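Local coordinates for uncharacterized novel protein (Burkholderia pseudomallei K96243, PDB 3FJV) that is of unknown function but belongs to the DUF3501 family and packs as a two-subunit assembly of mixed helices and antiparallel sheet, at residues R33-G38 with L43-E48; E57-E62 with D68-E73; G110-V115 with I128-L133. One frame throughout, in Å; residues are numbered along the deposited sequence. Where two conformers were deposited one is given.

Interaction 1 (R33-G38 with L43-E48)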
loop_
_atom_site.group_PDB
_atom_site.type_symbol
_atom_site.label_atom_id
_atom_site.label_comp_id
_atom_site.label_asym_id
_atom_site.label_seq_id
_atom_site.Cartn_x
_atom_site.Cartn_y
_atom_site.Cartn_z
ATOM N N ARG A 33 -21.337 -0.298 -10.349
ATOM C CA ARG A 33 -20.729 -0.799 -9.083
ATOM C C ARG A 33 -19.920 0.262 -8.332
ATOM O O ARG A 33 -19.576 0.072 -7.161
ATOM C CB ARG A 33 -19.817 -1.988 -9.422
ATOM C CG ARG A 33 -20.456 -3.145 -10.174
ATOM C CD ARG A 33 -21.610 -3.768 -9.442
ATOM N NE ARG A 33 -21.179 -4.338 -8.153
ATOM C CZ ARG A 33 -21.912 -5.133 -7.386
ATOM N NH1 ARG A 33 -23.187 -5.371 -7.669
ATOM N NH2 ARG A 33 -21.372 -5.640 -6.281
ATOM N N ALA A 34 -19.576 1.377 -8.981
ATOM C CA ALA A 34 -18.649 2.322 -8.371
ATOM C C ALA A 34 -19.356 3.523 -7.760
ATOM O O ALA A 34 -20.310 4.010 -8.341
ATOM C CB ALA A 34 -17.641 2.794 -9.379
ATOM N N VAL A 35 -18.889 3.959 -6.582
ATOM C CA VAL A 35 -19.359 5.184 -5.914
ATOM C C VAL A 35 -18.154 6.025 -5.442
ATOM O O VAL A 35 -17.172 5.478 -4.966
ATOM C CB VAL A 35 -20.213 4.872 -4.672
ATOM C CG1 VAL A 35 -20.904 6.144 -4.199
ATOM C CG2 VAL A 35 -21.243 3.721 -4.938
ATOM N N SER A 36 -18.235 7.343 -5.566
ATOM C CA SER A 36 -17.255 8.245 -4.992
ATOM C C SER A 36 -17.750 8.778 -3.683
ATOM O O SER A 36 -18.954 8.922 -3.509
ATOM C CB SER A 36 -17.027 9.386 -5.946
ATOM O OG SER A 36 -16.243 8.885 -6.982
ATOM N N ILE A 37 -16.841 9.059 -2.750
ATOM C CA ILE A 37 -17.230 9.627 -1.464
ATOM C C ILE A 37 -16.302 10.838 -1.290
ATOM O O ILE A 37 -15.115 10.703 -0.961
ATOM C CB ILE A 37 -17.053 8.661 -0.264
ATOM C CG1 ILE A 37 -17.829 7.348 -0.445
ATOM C CG2 ILE A 37 -17.572 9.319 1.011
ATOM C CD1 ILE A 37 -17.514 6.310 0.766
ATOM N N GLY A 38 -16.840 12.012 -1.562
ATOM C CA GLY A 38 -16.027 13.230 -1.629
ATOM C C GLY A 38 -15.092 13.157 -2.809
ATOM O O GLY A 38 -15.373 12.422 -3.757
ATOM N N LEU A 43 -15.164 3.866 -3.850
ATOM C CA LEU A 43 -15.538 2.501 -3.473
ATOM C C LEU A 43 -15.983 1.759 -4.733
ATOM O O LEU A 43 -16.738 2.287 -5.531
ATOM C CB LEU A 43 -16.762 2.453 -2.521
ATOM C CG LEU A 43 -16.690 2.604 -1.009
ATOM C CD1 LEU A 43 -18.080 2.431 -0.465
ATOM C CD2 LEU A 43 -15.758 1.587 -0.394
ATOM N N LEU A 44 -15.509 0.527 -4.890
ATOM C CA LEU A 44 -16.003 -0.375 -5.911
ATOM C C LEU A 44 -16.647 -1.525 -5.212
ATOM O O LEU A 44 -15.967 -2.294 -4.510
ATOM C CB LEU A 44 -14.912 -0.864 -6.852
ATOM C CG LEU A 44 -15.419 -1.751 -8.028
ATOM C CD1 LEU A 44 -16.149 -0.904 -9.057
ATOM C CD2 LEU A 44 -14.202 -2.480 -8.630
ATOM N N PHE A 45 -17.966 -1.656 -5.398
ATOM C CA PHE A 45 -18.679 -2.816 -4.885
ATOM C C PHE A 45 -18.375 -4.022 -5.754
ATOM O O PHE A 45 -18.567 -3.991 -6.977
ATOM C CB PHE A 45 -20.167 -2.529 -4.773
ATOM C CG PHE A 45 -20.474 -1.623 -3.656
ATOM C CD1 PHE A 45 -20.670 -2.150 -2.380
ATOM C CD2 PHE A 45 -20.463 -0.229 -3.832
ATOM C CE1 PHE A 45 -20.949 -1.321 -1.289
ATOM C CE2 PHE A 45 -20.720 0.629 -2.775
ATOM C CZ PHE A 45 -20.940 0.083 -1.455
ATOM N N GLU A 46 -17.853 -5.062 -5.129
ATOM C CA GLU A 46 -17.291 -6.208 -5.843
ATOM C C GLU A 46 -18.311 -7.307 -6.123
ATOM O O GLU A 46 -19.178 -7.621 -5.279
ATOM C CB GLU A 46 -16.074 -6.765 -5.103
ATOM C CG GLU A 46 -14.995 -5.745 -4.823
ATOM C CD GLU A 46 -14.001 -5.485 -5.990
ATOM O OE1 GLU A 46 -14.150 -6.120 -7.066
ATOM O OE2 GLU A 46 -13.014 -4.721 -5.769
ATOM N N ASP A 47 -18.231 -7.890 -7.316
ATOM C CA ASP A 47 -19.084 -9.032 -7.686
ATOM C C ASP A 47 -18.300 -10.041 -8.540
ATOM O O ASP A 47 -17.071 -9.931 -8.648
ATOM C CB ASP A 47 -20.392 -8.532 -8.377
ATOM C CG ASP A 47 -20.131 -7.803 -9.718
ATOM O OD1 ASP A 47 -19.015 -7.991 -10.297
ATOM O OD2 ASP A 47 -21.028 -7.055 -10.208
ATOM N N GLU A 48 -18.979 -11.058 -9.089
ATOM C CA GLU A 48 -18.282 -12.087 -9.882
ATOM C C GLU A 48 -17.444 -11.459 -11.027
ATOM O O GLU A 48 -16.302 -11.843 -11.287
ATOM C CB GLU A 48 -19.265 -13.111 -10.443
ATOM C CG GLU A 48 -18.544 -14.287 -11.143
ATOM C CD GLU A 48 -19.467 -15.282 -11.778
ATOM O OE1 GLU A 48 -20.584 -14.919 -12.169
ATOM O OE2 GLU A 48 -19.013 -16.404 -12.018
#
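Arg33 NE donates to Phe45 O over 2.9 Å, in the plane of the guanidinium, although the nitrogen stands above the carbonyl plane of its acceptor. This bond extends the beta hairpin of strands 34-37 and 41-45, at one margin of the antiparallel sheet, past its paired residues. Phe45 N in turn donates to Arg33 O, so the two residues hold each other through backbone and side chain together. The arginine reaches this place because its chain is bent at chi2 and chi3 (-59° and -62°), which brings NE alongside the Phe45 carbonyl. Over one guanidinium face lies Asp47 OD2, 3.4 Å from Arg33 NE; the salt bridge is purely electrostatic, with no N-H aimed at the oxygen, which takes a hydrogen bond from His29. Asp192 is the second acidic partner of Arg33.

Val35 and Leu43 form the hydrogen-bonded antiparallel pair, with Val35 N to Leu43 O at 2.9 Å and Leu43 N to Val35 O at 2.8 Å. On their face of the sheet, turned to helix 183-190 and strand 165-169, Val35 CG2 meets the edge of the Phe45 ring at CE2, and Ile37 CD1 touches Leu43 CD1. Ala34 and Leu44 make the non-hydrogen-bonded pair on the other face; Leu44 CD1 lies 4.0 Å from Ala34 CB and also reaches Arg33 CB at 3.8 Å.

Interaction 2 (E57-E62 with D68-E73)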
loop_
_atom_site.group_PDB
_atom_site.type_symbol
_atom_site.label_atom_id
_atom_site.label_comp_id
_atom_site.label_asym_id
_atom_site.label_seq_id
_atom_site.Cartn_x
_atom_site.Cartn_y
_atom_site.Cartn_z
ATOM N N GLU A 57 -6.294 -10.721 -14.276
ATOM C CA GLU A 57 -5.278 -9.698 -14.420
ATOM C C GLU A 57 -4.003 -10.023 -13.612
ATOM O O GLU A 57 -2.884 -9.985 -14.139
ATOM C CB GLU A 57 -5.858 -8.319 -14.042
ATOM C CG GLU A 57 -6.667 -7.611 -15.166
ATOM C CD GLU A 57 -5.826 -7.331 -16.379
ATOM O OE1 GLU A 57 -4.844 -6.573 -16.245
ATOM O OE2 GLU A 57 -6.097 -7.901 -17.449
HETATM N N MSE A 58 -4.187 -10.457 -12.381
HETATM C CA MSE A 58 -3.053 -10.855 -11.582
HETATM C C MSE A 58 -2.281 -12.023 -12.196
HETATM O O MSE A 58 -1.055 -11.966 -12.319
HETATM C CB MSE A 58 -3.481 -11.255 -10.165
HETATM C CG MSE A 58 -2.279 -11.647 -9.203
HETATM SE SE MSE A 58 -1.230 -10.213 -8.539
HETATM C CE MSE A 58 -2.144 -9.881 -6.831
ATOM N N LEU A 59 -3.012 -13.077 -12.546
ATOM C CA LEU A 59 -2.423 -14.236 -13.193
ATOM C C LEU A 59 -1.691 -13.854 -14.479
ATOM O O LEU A 59 -0.562 -14.316 -14.707
ATOM C CB LEU A 59 -3.467 -15.319 -13.453
ATOM C CG LEU A 59 -4.230 -15.860 -12.232
ATOM C CD1 LEU A 59 -5.365 -16.823 -12.644
ATOM C CD2 LEU A 59 -3.286 -16.496 -11.198
ATOM N N HIS A 60 -2.291 -12.978 -15.279
ATOM C CA HIS A 60 -1.702 -12.559 -16.556
ATOM C C HIS A 60 -0.347 -11.815 -16.383
ATOM O O HIS A 60 0.695 -12.169 -17.001
ATOM C CB HIS A 60 -2.667 -11.677 -17.336
ATOM C CG HIS A 60 -2.086 -11.141 -18.632
ATOM N ND1 HIS A 60 -2.099 -11.860 -19.801
ATOM C CD2 HIS A 60 -1.449 -9.979 -18.920
ATOM C CE1 HIS A 60 -1.500 -11.165 -20.758
ATOM N NE2 HIS A 60 -1.104 -10.016 -20.251
ATOM N N ILE A 61 -0.359 -10.834 -15.484
ATOM C CA ILE A 61 0.784 -9.975 -15.269
ATOM C C ILE A 61 1.933 -10.749 -14.605
ATOM O O ILE A 61 3.079 -10.555 -14.984
ATOM C CB ILE A 61 0.402 -8.724 -14.418
ATOM C CG1 ILE A 61 -0.449 -7.768 -15.276
ATOM C CG2 ILE A 61 1.652 -8.001 -13.970
ATOM C CD1 ILE A 61 -1.252 -6.645 -14.454
ATOM N N GLU A 62 1.603 -11.585 -13.621
ATOM C CA GLU A 62 2.557 -12.393 -12.873
ATOM C C GLU A 62 2.881 -13.700 -13.609
ATOM O O GLU A 62 3.783 -14.373 -13.203
ATOM C CB GLU A 62 2.054 -12.683 -11.444
ATOM C CG GLU A 62 1.802 -11.434 -10.608
ATOM C CD GLU A 62 3.054 -10.624 -10.405
ATOM O OE1 GLU A 62 4.036 -11.191 -9.896
ATOM O OE2 GLU A 62 3.079 -9.428 -10.764
ATOM N N ASP A 68 -1.096 -24.497 -7.342
ATOM C CA ASP A 68 -1.010 -23.875 -6.028
ATOM C C ASP A 68 -1.008 -22.349 -6.160
ATOM O O ASP A 68 -1.628 -21.668 -5.357
ATOM C CB ASP A 68 0.216 -24.334 -5.257
ATOM C CG ASP A 68 0.124 -25.768 -4.765
ATOM O OD1 ASP A 68 -0.961 -26.386 -4.801
ATOM O OD2 ASP A 68 1.181 -26.285 -4.349
ATOM N N GLY A 69 -0.336 -21.829 -7.186
ATOM C CA GLY A 69 -0.265 -20.387 -7.429
ATOM C C GLY A 69 -1.584 -19.779 -7.869
ATOM O O GLY A 69 -1.941 -18.670 -7.443
ATOM N N ILE A 70 -2.289 -20.470 -8.754
ATOM C CA ILE A 70 -3.659 -20.059 -9.094
ATOM C C ILE A 70 -4.524 -20.051 -7.830
ATOM O O ILE A 70 -5.209 -19.086 -7.546
ATOM C CB ILE A 70 -4.302 -20.958 -10.185
ATOM C CG1 ILE A 70 -3.514 -20.817 -11.506
ATOM C CG2 ILE A 70 -5.775 -20.585 -10.341
ATOM C CD1 ILE A 70 -3.623 -21.984 -12.475
ATOM N N GLN A 71 -4.476 -21.127 -7.049
ATOM C CA GLN A 71 -5.323 -21.220 -5.851
ATOM C C GLN A 71 -5.026 -20.104 -4.871
ATOM O O GLN A 71 -5.949 -19.566 -4.253
ATOM C CB GLN A 71 -5.180 -22.576 -5.130
ATOM C CG GLN A 71 -6.270 -22.836 -4.056
ATOM C CD GLN A 71 -7.676 -22.726 -4.633
ATOM O OE1 GLN A 71 -7.980 -23.388 -5.612
ATOM N NE2 GLN A 71 -8.542 -21.903 -4.009
ATOM N N ALA A 72 -3.753 -19.734 -4.756
ATOM C CA ALA A 72 -3.330 -18.688 -3.836
ATOM C C ALA A 72 -3.930 -17.327 -4.242
ATOM O O ALA A 72 -4.247 -16.520 -3.378
ATOM C CB ALA A 72 -1.791 -18.624 -3.756
ATOM N N GLU A 73 -4.080 -17.066 -5.547
ATOM C CA GLU A 73 -4.738 -15.820 -5.935
ATOM C C GLU A 73 -6.231 -15.873 -5.682
ATOM O O GLU A 73 -6.804 -14.898 -5.221
ATOM C CB GLU A 73 -4.479 -15.457 -7.399
ATOM C CG GLU A 73 -3.015 -15.331 -7.808
ATOM C CD GLU A 73 -2.223 -14.377 -6.917
ATOM O OE1 GLU A 73 -2.812 -13.467 -6.262
ATOM O OE2 GLU A 73 -0.990 -14.549 -6.872
#
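Ile70 meets Leu59 at the start of the touching part of 68-73, where Leu59 CD2 lies 4.2 Å from Ile70 CA and 4.3 Å from Ile70 CG1. The leucine methyl thus rests against the backbone and the root of the isoleucine side chain, a loose apolar contact. Ile70 also packs against Arg6 and Leu9, joining this pair of helices to the start of the chain.

One turn further on, Glu73 meets both Leu59 and Met58. Its CG sits 3.6 Å from Leu59 CD2, and the glutamate and leucine side chains slide past each other in opposite directions, the methylene part of the glutamate serving as an apolar surface for the leucine. The two segments belong to consecutive helices, 48-62 and 67-77, which form a splayed helical hairpin closed by a short connection; their local axes run at 137° to one another and come no closer than 10.6 Å. At that spacing side chains reach across, one of them to the opposite backbone, and no hydrogen bond crosses. Ile64, in the connection, adds to the packing around both Leu59 and Glu73.

Beyond CG, a bend at chi2 (-53°) carries the Glu73 carboxylate to Met58, a selenomethionine, and the two side chains cross at about a right angle. Glu73 OE1 approaches Met58 CG to 3.5 Å and Met58 CE to 3.7 Å, the latter methyl being folded round by the bends at chi2 and chi3 of the selenomethionine. The carboxylate is therefore flanked by hydrocarbon here, while its charge is met across the subunit boundary: Glu73 OE2 forms a salt bridge with Arg107 NH1 of the second subunit.

Interaction 3 (G110-V115 with I128-L133)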
loop_
_atom_site.group_PDB
_atom_site.type_symbol
_atom_site.label_atom_id
_atom_site.label_comp_id
_atom_site.label_asym_id
_atom_site.label_seq_id
_atom_site.Cartn_x
_atom_site.Cartn_y
_atom_site.Cartn_z
ATOM N N GLY A 110 -7.501 5.076 10.073
ATOM C CA GLY A 110 -8.763 4.544 10.591
ATOM C C GLY A 110 -9.982 4.937 9.769
ATOM O O GLY A 110 -11.089 4.570 10.111
ATOM N N ILE A 111 -9.795 5.644 8.665
ATOM C CA ILE A 111 -10.959 6.025 7.819
ATOM C C ILE A 111 -11.755 4.837 7.291
ATOM O O ILE A 111 -12.973 4.909 7.142
ATOM C CB ILE A 111 -10.543 6.959 6.648
ATOM C CG1 ILE A 111 -11.778 7.643 6.071
ATOM C CG2 ILE A 111 -9.725 6.217 5.565
ATOM C CD1 ILE A 111 -11.459 8.817 5.139
ATOM N N GLU A 112 -11.082 3.734 7.012
ATOM C CA GLU A 112 -11.757 2.529 6.525
ATOM C C GLU A 112 -12.821 1.969 7.474
ATOM O O GLU A 112 -13.673 1.210 7.045
ATOM C CB GLU A 112 -10.746 1.449 6.173
ATOM C CG GLU A 112 -9.985 0.813 7.355
ATOM C CD GLU A 112 -8.798 1.664 7.854
ATOM O OE1 GLU A 112 -8.672 2.821 7.443
ATOM O OE2 GLU A 112 -7.994 1.169 8.651
ATOM N N ASP A 113 -12.746 2.343 8.756
ATOM C CA ASP A 113 -13.714 1.941 9.782
ATOM C C ASP A 113 -14.885 2.931 9.906
ATOM O O ASP A 113 -15.817 2.644 10.628
ATOM C CB ASP A 113 -13.058 1.960 11.187
ATOM C CG ASP A 113 -11.824 1.131 11.276
ATOM O OD1 ASP A 113 -11.784 0.068 10.643
ATOM O OD2 ASP A 113 -10.912 1.508 12.057
ATOM N N ARG A 114 -14.812 4.091 9.236
ATOM C CA ARG A 114 -15.758 5.206 9.458
ATOM C C ARG A 114 -16.666 5.468 8.260
ATOM O O ARG A 114 -17.481 6.365 8.298
ATOM C CB ARG A 114 -15.002 6.478 9.810
ATOM C CG ARG A 114 -14.027 6.376 10.949
ATOM C CD ARG A 114 -14.577 5.670 12.158
ATOM N NE ARG A 114 -15.866 6.198 12.615
ATOM C CZ ARG A 114 -16.527 5.722 13.668
ATOM N NH1 ARG A 114 -16.006 4.754 14.385
ATOM N NH2 ARG A 114 -17.699 6.242 14.030
ATOM N N VAL A 115 -16.563 4.619 7.240
ATOM C CA VAL A 115 -17.445 4.643 6.076
ATOM C C VAL A 115 -18.667 3.832 6.409
ATOM O O VAL A 115 -18.574 2.711 6.829
ATOM C CB VAL A 115 -16.759 4.054 4.808
ATOM C CG1 VAL A 115 -17.807 3.805 3.676
ATOM C CG2 VAL A 115 -15.608 4.980 4.347
ATOM N N ILE A 128 -16.761 -3.114 8.027
ATOM C CA ILE A 128 -15.742 -3.859 8.771
ATOM C C ILE A 128 -14.623 -4.076 7.780
ATOM O O ILE A 128 -14.844 -4.711 6.733
ATOM C CB ILE A 128 -16.255 -5.229 9.287
ATOM C CG1 ILE A 128 -17.503 -5.047 10.157
ATOM C CG2 ILE A 128 -15.158 -5.940 10.082
ATOM C CD1 ILE A 128 -17.261 -4.175 11.368
ATOM N N ALA A 129 -13.443 -3.530 8.086
ATOM C CA ALA A 129 -12.317 -3.475 7.144
ATOM C C ALA A 129 -11.202 -4.471 7.392
ATOM O O ALA A 129 -10.848 -4.744 8.544
ATOM C CB ALA A 129 -11.723 -2.053 7.149
ATOM N N ASP A 130 -10.654 -5.006 6.311
ATOM C CA ASP A 130 -9.319 -5.643 6.319
ATOM C C ASP A 130 -9.218 -6.836 7.268
ATOM O O ASP A 130 -8.164 -7.087 7.866
ATOM C CB ASP A 130 -8.212 -4.579 6.619
ATOM C CG ASP A 130 -8.289 -3.364 5.690
ATOM O OD1 ASP A 130 -8.530 -3.560 4.456
ATOM O OD2 ASP A 130 -8.102 -2.229 6.205
ATOM N N GLU A 131 -10.283 -7.640 7.328
ATOM C CA GLU A 131 -10.296 -8.793 8.229
ATOM C C GLU A 131 -9.312 -9.875 7.769
ATOM O O GLU A 131 -8.914 -10.727 8.530
ATOM C CB GLU A 131 -11.686 -9.374 8.305
ATOM C CG GLU A 131 -12.635 -8.510 9.116
ATOM C CD GLU A 131 -14.060 -8.950 8.938
ATOM O OE1 GLU A 131 -14.603 -8.782 7.797
ATOM O OE2 GLU A 131 -14.615 -9.485 9.940
ATOM N N ASP A 132 -8.933 -9.821 6.500
ATOM C CA ASP A 132 -7.941 -10.733 5.967
ATOM C C ASP A 132 -6.513 -10.404 6.353
ATOM O O ASP A 132 -5.584 -11.154 6.022
ATOM C CB ASP A 132 -8.069 -10.793 4.455
ATOM C CG ASP A 132 -7.876 -9.457 3.799
ATOM O OD1 ASP A 132 -8.427 -8.447 4.277
ATOM O OD2 ASP A 132 -7.165 -9.407 2.799
ATOM N N LEU A 133 -6.301 -9.277 7.021
ATOM C CA LEU A 133 -4.960 -8.930 7.384
ATOM C C LEU A 133 -4.793 -9.105 8.878
ATOM O O LEU A 133 -5.636 -8.636 9.687
ATOM C CB LEU A 133 -4.628 -7.495 7.002
ATOM C CG LEU A 133 -4.619 -7.174 5.488
ATOM C CD1 LEU A 133 -4.229 -5.736 5.346
ATOM C CD2 LEU A 133 -3.664 -8.140 4.752
HETATM O O HOH W 1 -7.594 -1.838 8.878
HETATM O O HOH W 2 -13.240 -2.185 10.498
#
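The carboxylates of Glu112 and Asp130 are turned 45° against each other, and their side chains cross at about a right angle. Neither lies flat on the other: Asp130 OD2 comes to 3.8 Å from Glu112 CG and to 4.2 Å from Glu112 OE2, a like-charged pair held apart. A water lies between the two oxygens, 3.0 Å from Glu112 OE2 and 2.7 Å from Asp130 OD2, and can donate to either. Asp130 has further partners: OD2 is bonded to His145 ND1, while OD1 takes Phe146 N and a salt bridge from Arg102 of the second subunit. These partners hold its carboxylate in one rotation.

The methyl of Ala129 fits against the aliphatic root of Glu112, with Ala129 CB only 3.4 Å from Glu112 CG. The glutamate CG stands between its backbone N and carbonyl carbon (chi1 69°), which brings the methylene down on the alanine, and the bend at chi2 leaves the carboxylate beside that of Asp130, within reach of the shared water. Glu112 O is buried by this packing and has no partner in the model. A second water joins the segments at Asp113, lying 2.7 Å from Asp113 OD1, to which it donates, and 2.8 Å from Ala129 N, from which it accepts.

A 3-10 turn, residues 111-113, thus leads into strand 115-119 and lies against the end of strand 125-129, at the open end of the beta hairpin these strands form.

From the N terminus, interaction 1 comes first, closing the tight turn between strands 34-37 and 41-45 at one margin of the sheet. The chain then enters helix 48-62, and interaction 2 closes the short connection from it to helix 67-77, about 23 Å from interaction 1 between centres. Interaction 3 follows, its segments flanking strand 115-119 and most of strand 125-129. The three are in series; none nests in or crosses another. Interactions 1 and 3 reach the same sheet and touch where Ile37 CD1 packs on Val115 CG1 at 3.9 Å, whereas interaction 2 stays in the helical part. Interactions 2 and 3 both meet the second subunit.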